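Local coordinates for ABC transporter substrate-binding protein-branched chain amino acid transport (Streptococcus pneumoniae, PDB 4GNR) that binds isoleucine as the substrate-binding protein of an ABC transporter and probably delivers branched-chain amino acids for uptake into the cell, at residues Y118-T123 with T323-D328. Sequence-based numbering, arbitrary orientation.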
loop_
_atom_site.group_PDB
_atom_site.type_symbol
_atom_site.label_atom_id
_atom_site.label_comp_id
_atom_site.label_asym_id
_atom_site.label_seq_id
_atom_site.Cartn_x
_atom_site.Cartn_y
_atom_site.Cartn_z
ATOM N N TYR A 118 16.416 -6.244 -9.944
ATOM C CA TYR A 118 16.228 -4.799 -9.876
ATOM C C TYR A 118 14.939 -4.349 -9.212
ATOM O O TYR A 118 14.625 -3.164 -9.280
ATOM C CB TYR A 118 16.407 -4.170 -11.271
ATOM C CG TYR A 118 17.861 -4.233 -11.704
ATOM C CD1 TYR A 118 18.732 -3.219 -11.346
ATOM C CD2 TYR A 118 18.383 -5.319 -12.389
ATOM C CE1 TYR A 118 20.069 -3.263 -11.658
ATOM C CE2 TYR A 118 19.750 -5.376 -12.728
ATOM C CZ TYR A 118 20.569 -4.341 -12.341
ATOM O OH TYR A 118 21.914 -4.374 -12.652
ATOM N N LEU A 119 14.191 -5.246 -8.583
ATOM C CA LEU A 119 12.965 -4.867 -7.889
ATOM C C LEU A 119 13.125 -5.045 -6.380
ATOM O O LEU A 119 13.649 -6.062 -5.914
ATOM C CB LEU A 119 11.774 -5.705 -8.338
ATOM C CG LEU A 119 10.409 -5.302 -7.751
ATOM C CD1 LEU A 119 10.005 -3.897 -8.164
ATOM C CD2 LEU A 119 9.345 -6.299 -8.182
ATOM N N PHE A 120 12.627 -4.054 -5.642
ATOM C CA PHE A 120 12.572 -4.079 -4.187
ATOM C C PHE A 120 11.149 -3.743 -3.767
ATOM O O PHE A 120 10.509 -2.891 -4.395
ATOM C CB PHE A 120 13.559 -3.088 -3.560
ATOM C CG PHE A 120 14.978 -3.433 -3.897
ATOM C CD1 PHE A 120 15.528 -3.070 -5.123
ATOM C CD2 PHE A 120 15.749 -4.196 -3.030
ATOM C CE1 PHE A 120 16.813 -3.456 -5.476
ATOM C CE2 PHE A 120 17.033 -4.578 -3.376
ATOM C CZ PHE A 120 17.568 -4.200 -4.594
ATOM N N ILE A 121 10.669 -4.368 -2.696
ATOM C CA ILE A 121 9.305 -4.153 -2.188
ATOM C C ILE A 121 9.398 -3.744 -0.724
ATOM O O ILE A 121 9.990 -4.452 0.084
ATOM C CB ILE A 121 8.435 -5.406 -2.366
ATOM C CG1 ILE A 121 8.254 -5.762 -3.840
ATOM C CG2 ILE A 121 7.103 -5.237 -1.669
ATOM C CD1 ILE A 121 7.493 -4.782 -4.609
ATOM N N GLY A 122 8.784 -2.617 -0.379
ATOM C CA GLY A 122 8.875 -2.100 0.981
ATOM C C GLY A 122 7.883 -2.617 2.005
ATOM O O GLY A 122 7.990 -2.273 3.167
ATOM N N THR A 123 6.961 -3.462 1.570
ATOM C CA THR A 123 5.825 -3.879 2.393
ATOM C C THR A 123 5.646 -5.396 2.485
ATOM O O THR A 123 6.457 -6.188 1.990
ATOM C CB THR A 123 4.542 -3.177 1.797
ATOM O OG1 THR A 123 3.462 -3.298 2.725
ATOM C CG2 THR A 123 4.184 -3.756 0.447
ATOM N N THR A 323 13.385 -2.013 8.044
ATOM C CA THR A 323 13.433 -2.640 6.711
ATOM C C THR A 323 14.707 -3.499 6.717
ATOM O O THR A 323 15.790 -2.986 6.991
ATOM C CB THR A 323 13.464 -1.676 5.537
ATOM O OG1 THR A 323 12.197 -1.030 5.434
ATOM C CG2 THR A 323 13.708 -2.393 4.232
ATOM N N SER A 324 14.547 -4.787 6.421
ATOM C CA SER A 324 15.643 -5.746 6.390
ATOM C C SER A 324 15.400 -6.653 5.194
ATOM O O SER A 324 14.547 -7.548 5.245
ATOM C CB SER A 324 15.652 -6.561 7.699
ATOM O OG SER A 324 16.722 -7.480 7.744
ATOM N N PHE A 325 16.108 -6.395 4.096
ATOM C CA PHE A 325 15.876 -7.162 2.887
ATOM C C PHE A 325 16.475 -8.556 2.939
ATOM O O PHE A 325 17.596 -8.763 3.386
ATOM C CB PHE A 325 16.369 -6.447 1.611
ATOM C CG PHE A 325 15.540 -5.220 1.224
ATOM C CD1 PHE A 325 14.201 -5.366 0.910
ATOM C CD2 PHE A 325 16.091 -3.962 1.129
ATOM C CE1 PHE A 325 13.427 -4.268 0.565
ATOM C CE2 PHE A 325 15.312 -2.861 0.774
ATOM C CZ PHE A 325 13.981 -3.022 0.506
ATOM N N ASP A 326 15.693 -9.521 2.497
ATOM C CA ASP A 326 16.109 -10.919 2.389
ATOM C C ASP A 326 16.671 -11.110 0.965
ATOM O O ASP A 326 16.773 -10.163 0.174
ATOM C CB ASP A 326 14.977 -11.902 2.740
ATOM C CG ASP A 326 13.796 -11.872 1.772
ATOM O OD1 ASP A 326 13.938 -11.370 0.642
ATOM O OD2 ASP A 326 12.731 -12.432 2.155
ATOM N N ALA A 327 17.059 -12.331 0.633
ATOM C CA ALA A 327 17.655 -12.618 -0.681
ATOM C C ALA A 327 16.734 -12.304 -1.849
ATOM O O ALA A 327 17.198 -12.093 -2.973
ATOM C CB ALA A 327 18.103 -14.068 -0.762
ATOM N N ASP A 328 15.434 -12.347 -1.603
ATOM C CA ASP A 328 14.383 -12.064 -2.595
ATOM C C ASP A 328 13.922 -10.603 -2.548
ATOM O O ASP A 328 12.859 -10.284 -3.089
ATOM C CB ASP A 328 13.211 -13.022 -2.437
ATOM C CG ASP A 328 13.559 -14.460 -2.796
ATOM O OD1 ASP A 328 14.358 -14.688 -3.734
ATOM O OD2 ASP A 328 12.960 -15.359 -2.168
HETATM O O HOH W 1 9.817 -0.437 4.078
#
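Phe120 and Phe325 meet in a T-shaped stack: the edge of Phe120 points at the face of Phe325, with centroids 5.3 Å apart and planes at 64°. CD2 of Phe120 does most of the touching, lying over the centre of the Phe325 ring and 4.1 Å from its CE2. CB of Phe120 comes equally close to CZ of Phe325. Phe325 stands with CG anti to its own carbonyl carbon (chi1 -70°), which carries the ring from the loop up to the strand. The opposite face of Phe325 receives the methyl CG2 of Thr323, offset toward the rim, so carbon covers both faces. At its edge, in the ring plane, CE1 approaches the backbone O of Ile121 at 3.5 Å, placing the weakly positive rim of the ring against a carbonyl. Beside this apolar patch, one water donates to both Gly122 O (2.7 Å) and Thr323 OG1 (2.8 Å), bridging a backbone carbonyl to a side-chain hydroxyl. His329 stacks on Phe120 as well, and Leu310 of helix 303-310 touches it. The stack packs the 323-328 loop against 119-121, an outermost strand of the five-stranded parallel sheet in one lobe of this two-lobed periplasmic-binding-protein fold.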